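ALKF (Bacillus cereus, PDB 3ZBO) is of unknown function but is related to the HEAT-like repeat DNA glycosylases and has affinity for branched DNA structures. Local coordinates at residues R23-K26 against I27-N31; G94-F97 against Y98-D102. All blocks are in the same frame, centred on the assembly; numbering follows the deposited sequence.

Contact 1 (R23-K26 against I27-N31); sequences RTKK and IYISN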
loop_
_atom_site.group_PDB
_atom_site.type_symbol
_atom_site.label_atom_id
_atom_site.label_comp_id
_atom_site.label_asym_id
_atom_site.label_seq_id
_atom_site.Cartn_x
_atom_site.Cartn_y
_atom_site.Cartn_z
ATOM N N ARG A 23 -22.356 -5.785 1.361
ATOM C CA ARG A 23 -21.337 -6.784 1.756
ATOM C C ARG A 23 -19.932 -6.207 1.755
ATOM O O ARG A 23 -19.302 -6.275 2.851
ATOM C CB ARG A 23 -21.358 -8.179 1.076
ATOM C CG ARG A 23 -21.649 -8.346 -0.435
ATOM C CD ARG A 23 -20.458 -8.171 -1.459
ATOM N NE ARG A 23 -20.608 -8.967 -2.714
ATOM C CZ ARG A 23 -21.715 -9.025 -3.481
ATOM N NH1 ARG A 23 -22.853 -8.391 -3.131
ATOM N NH2 ARG A 23 -21.705 -9.749 -4.598
ATOM N N THR A 24 -19.489 -5.670 0.581
ATOM C CA THR A 24 -18.156 -5.018 0.406
ATOM C C THR A 24 -18.019 -3.878 1.449
ATOM O O THR A 24 -16.935 -3.686 2.087
ATOM C CB THR A 24 -17.925 -4.475 -1.046
ATOM O OG1 THR A 24 -17.834 -5.562 -2.006
ATOM C CG2 THR A 24 -16.656 -3.765 -1.112
ATOM N N LYS A 25 -19.109 -3.139 1.654
ATOM C CA LYS A 25 -19.053 -2.017 2.613
ATOM C C LYS A 25 -18.795 -2.454 4.060
ATOM O O LYS A 25 -17.939 -1.903 4.776
ATOM C CB LYS A 25 -20.336 -1.197 2.493
ATOM C CG LYS A 25 -20.491 -0.066 3.461
ATOM C CD LYS A 25 -21.771 0.673 3.295
ATOM C CE LYS A 25 -21.934 1.723 4.282
ATOM N NZ LYS A 25 -23.120 2.578 4.019
ATOM N N LYS A 26 -19.579 -3.433 4.488
ATOM C CA LYS A 26 -19.330 -4.113 5.797
ATOM C C LYS A 26 -17.865 -4.524 6.037
ATOM O O LYS A 26 -17.337 -4.284 7.121
ATOM C CB LYS A 26 -20.246 -5.386 5.909
ATOM C CG LYS A 26 -19.484 -6.709 6.236
ATOM C CD LYS A 26 -20.215 -8.091 5.920
ATOM C CE LYS A 26 -20.373 -8.437 4.434
ATOM N NZ LYS A 26 -19.237 -9.185 3.665
ATOM N N ILE A 27 -17.227 -5.085 5.025
ATOM C CA ILE A 27 -15.876 -5.541 5.122
ATOM C C ILE A 27 -14.952 -4.317 5.266
ATOM O O ILE A 27 -14.008 -4.316 6.091
ATOM C CB ILE A 27 -15.521 -6.368 3.935
ATOM C CG1 ILE A 27 -16.231 -7.749 4.035
ATOM C CG2 ILE A 27 -14.074 -6.557 3.849
ATOM C CD1 ILE A 27 -16.099 -8.537 2.771
ATOM N N TYR A 28 -15.233 -3.287 4.445
ATOM C CA TYR A 28 -14.366 -2.092 4.554
ATOM C C TYR A 28 -14.475 -1.457 5.897
ATOM O O TYR A 28 -13.438 -1.049 6.504
ATOM C CB TYR A 28 -14.746 -1.090 3.456
ATOM C CG TYR A 28 -14.329 -1.451 2.055
ATOM C CD1 TYR A 28 -13.443 -2.551 1.751
ATOM C CD2 TYR A 28 -14.805 -0.645 1.026
ATOM C CE1 TYR A 28 -13.109 -2.797 0.482
ATOM C CE2 TYR A 28 -14.504 -0.915 -0.271
ATOM C CZ TYR A 28 -13.640 -1.959 -0.531
ATOM O OH TYR A 28 -13.296 -2.180 -1.869
ATOM N N ILE A 29 -15.691 -1.381 6.429
ATOM C CA ILE A 29 -15.870 -0.829 7.776
ATOM C C ILE A 29 -15.193 -1.730 8.856
ATOM O O ILE A 29 -14.546 -1.187 9.818
ATOM C CB ILE A 29 -17.391 -0.608 8.021
ATOM C CG1 ILE A 29 -17.822 0.575 7.133
ATOM C CG2 ILE A 29 -17.620 -0.221 9.471
ATOM C CD1 ILE A 29 -19.385 0.815 7.189
ATOM N N SER A 30 -15.251 -3.045 8.672
ATOM C CA SER A 30 -14.560 -3.967 9.565
ATOM C C SER A 30 -13.057 -3.704 9.578
ATOM O O SER A 30 -12.372 -3.805 10.589
ATOM C CB SER A 30 -14.910 -5.411 9.131
ATOM O OG SER A 30 -13.900 -5.963 8.352
ATOM N N ASN A 31 -12.534 -3.244 8.438
ATOM C CA ASN A 31 -11.118 -3.009 8.338
ATOM C C ASN A 31 -10.704 -1.605 8.860
ATOM O O ASN A 31 -9.522 -1.265 8.863
ATOM C CB ASN A 31 -10.655 -3.047 6.878
ATOM C CG ASN A 31 -10.815 -4.443 6.235
ATOM O OD1 ASN A 31 -11.034 -5.429 6.928
ATOM N ND2 ASN A 31 -10.650 -4.534 4.915
#

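Contact 2 (G94-F97 against Y98-D102); sequences GAYF and YMLSD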
loop_
_atom_site.group_PDB
_atom_site.type_symbol
_atom_site.label_atom_id
_atom_site.label_comp_id
_atom_site.label_asym_id
_atom_site.label_seq_id
_atom_site.Cartn_x
_atom_site.Cartn_y
_atom_site.Cartn_z
ATOM N N GLY A 94 -4.513 12.676 4.923
ATOM C CA GLY A 94 -5.888 12.249 4.894
ATOM C C GLY A 94 -6.142 10.745 4.879
ATOM O O GLY A 94 -7.291 10.328 4.929
ATOM N N ALA A 95 -5.046 9.986 4.963
ATOM C CA ALA A 95 -5.189 8.544 4.879
ATOM C C ALA A 95 -5.407 7.995 6.291
ATOM O O ALA A 95 -4.473 7.588 6.997
ATOM C CB ALA A 95 -3.876 7.993 4.288
ATOM N N TYR A 96 -6.692 7.911 6.642
ATOM C CA TYR A 96 -6.967 7.721 8.082
ATOM C C TYR A 96 -6.920 6.303 8.611
ATOM O O TYR A 96 -7.049 6.052 9.800
ATOM C CB TYR A 96 -8.349 8.332 8.440
ATOM C CG TYR A 96 -9.515 7.684 7.805
ATOM C CD1 TYR A 96 -10.103 6.538 8.347
ATOM C CD2 TYR A 96 -10.047 8.185 6.628
ATOM C CE1 TYR A 96 -11.173 5.907 7.773
ATOM C CE2 TYR A 96 -11.191 7.555 5.995
ATOM C CZ TYR A 96 -11.787 6.410 6.597
ATOM O OH TYR A 96 -12.812 5.750 5.997
ATOM N N PHE A 97 -6.812 5.361 7.687
ATOM C CA PHE A 97 -6.558 3.975 8.067
ATOM C C PHE A 97 -5.753 3.249 7.036
ATOM O O PHE A 97 -5.514 3.808 5.951
ATOM C CB PHE A 97 -7.918 3.227 8.392
ATOM C CG PHE A 97 -8.727 2.787 7.154
ATOM C CD1 PHE A 97 -9.180 3.732 6.180
ATOM C CD2 PHE A 97 -9.017 1.425 6.962
ATOM C CE1 PHE A 97 -9.999 3.321 5.060
ATOM C CE2 PHE A 97 -9.795 1.023 5.898
ATOM C CZ PHE A 97 -10.291 1.948 4.920
ATOM N N TYR A 98 -5.330 2.003 7.341
ATOM C CA TYR A 98 -4.298 1.390 6.498
ATOM C C TYR A 98 -4.691 1.131 5.047
ATOM O O TYR A 98 -3.797 1.104 4.201
ATOM C CB TYR A 98 -3.794 0.077 7.147
ATOM C CG TYR A 98 -4.765 -1.087 6.944
ATOM C CD1 TYR A 98 -5.811 -1.267 7.891
ATOM C CD2 TYR A 98 -4.652 -1.936 5.862
ATOM C CE1 TYR A 98 -6.754 -2.328 7.735
ATOM C CE2 TYR A 98 -5.570 -2.992 5.644
ATOM C CZ TYR A 98 -6.639 -3.158 6.589
ATOM O OH TYR A 98 -7.544 -4.222 6.371
ATOM N N MET A 99 -5.975 0.968 4.733
ATOM C CA MET A 99 -6.215 0.658 3.313
ATOM C C MET A 99 -5.883 1.896 2.542
ATOM O O MET A 99 -5.464 1.788 1.362
ATOM C CB MET A 99 -7.679 0.337 3.092
ATOM C CG MET A 99 -8.032 -1.028 3.733
ATOM S SD MET A 99 -9.756 -1.553 3.361
ATOM C CE MET A 99 -9.439 -2.322 1.809
ATOM N N LEU A 100 -6.114 3.086 3.089
ATOM C CA LEU A 100 -5.727 4.332 2.415
ATOM C C LEU A 100 -4.196 4.514 2.390
ATOM O O LEU A 100 -3.628 4.860 1.325
ATOM C CB LEU A 100 -6.419 5.566 3.073
ATOM C CG LEU A 100 -7.896 5.588 2.740
ATOM C CD1 LEU A 100 -8.525 6.586 3.690
ATOM C CD2 LEU A 100 -8.146 6.085 1.249
ATOM N N SER A 101 -3.511 4.340 3.553
ATOM C CA SER A 101 -2.097 4.552 3.520
ATOM C C SER A 101 -1.406 3.562 2.589
ATOM O O SER A 101 -0.464 3.927 1.865
ATOM C CB SER A 101 -1.493 4.497 4.931
ATOM O OG SER A 101 -1.785 3.229 5.521
ATOM N N ASP A 102 -1.844 2.290 2.616
ATOM C CA ASP A 102 -1.007 1.187 2.033
ATOM C C ASP A 102 -1.474 0.909 0.588
ATOM O O ASP A 102 -0.599 0.607 -0.242
ATOM C CB ASP A 102 -1.167 -0.090 2.819
ATOM C CG ASP A 102 -0.712 0.021 4.288
ATOM O OD1 ASP A 102 -0.213 1.080 4.716
ATOM O OD2 ASP A 102 -0.957 -1.026 4.928
#

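Contact 1 (R23-K26 against I27-N31)
Thr24 and Tyr28 meet one turn apart on helix 22-30, an i to i+4 pair whose side chains run alongside each other. Methyl CG2 of Thr24 lies over the Tyr28 ring, 3.9 Å from the ring centroid and 24° off its normal, which defines a CH-pi contact. The torsion explains it: with chi1 at -67°, CG2 is anti to the backbone N and OG1 lies beside that N. Thr24 O accepts the helical bond from Tyr28 N at 2.9 Å and also sits above a face of the ring, 3.4 Å from Tyr28 CG. Inward, Tyr28 OH bonds Val40 O.

Lys26 and Ile27 lie on the exposed part of the helix. Ile27 rests on the carbonyls of the preceding turn: its CB is 3.6 Å from Thr24 O, and its CG1 lies against Arg23 O. Ile27 N donates to Arg23 O, an oxygen whose place is less sure. Lys26, bent at its outer torsions, crosses beside Ile27, but its CE stands too close to Arg23 O in the model, so the position of NZ is doubtful. On another side Lys25 extends along Ile29 and salt-bridges Glu35. Asn31 N donates to Ile27 O. A second bond reaches Ile27 O from Ser30 OG at 2.8 Å.

Contact 2 (G94-F97 against Y98-D102)
Phe97 packs against Met99 and Leu100 where the loop after helix 85-94 turns into helix 98-110, and Phe97 itself is the N-cap residue. Its carbonyl oxygen opens the helix: Ser101 N donates to Phe97 O at 3.2 Å with an N-H...O angle of 162°. A second, weak bond reaches the same Phe97 O from Leu100 N at 3.0 Å, its angle being far more bent.

The tight part lies on the buried side. Phe97 has chi1 78°, placing CG between the backbone N and the carbonyl carbon, and this turns the ring back over the first turn, with Met99 N above one face near the rim. Met99 runs beside the ring in the same direction, its CG 3.5 Å from Phe97 CE2. The sulfur adds a Met-aromatic contact, Met99 SD being 4.8 Å from the Phe97 centroid in an oblique approach. Leu100 crosses the Phe97 side chain at an angle, with Leu100 CD1 3.8 Å from Phe97 CE1. On the loop side, Leu100 CB packs on Ala95 CB at 3.7 Å.

Contacts thin out at the two partly exposed tyrosines. Tyr98 offers its ring face to the edge of Phe97, a T-shaped pair with planes at 74° but centroids 5.9 Å apart, and finds a cation-pi partner in Arg172. Tyr96 has little hold on the helix; its ring stacks on His34, and its OH bonds His34 N. What joins Tyr96 to the helix is a single methyl, Leu100 CD1, which lies 3.7 Å from Tyr96 CE2.

In the fold
The two contacts follow one another along the chain, and their centres are about 15 Å apart, yet they touch. Asn31, at the end of 27-31, makes the join: its O packs 3.2 Å from Tyr98 CE1 and 3.3 Å from Phe97 CD2. Beside it, Met99 CE lies 3.9 Å from Tyr28 CE1. Tyr28 and Asn31 thus pack on the start of helix 98-110, and Tyr68 of helix 68-77 is a ring shared by both contacts, meeting Tyr28 and Phe97 edge-to-face. Contact 1 is a surface element about 18 Å from the chain centre, whereas contact 2 is buried, its centre about 8 Å from that point. Both belong to the DNA alkylation repair family part of the chain.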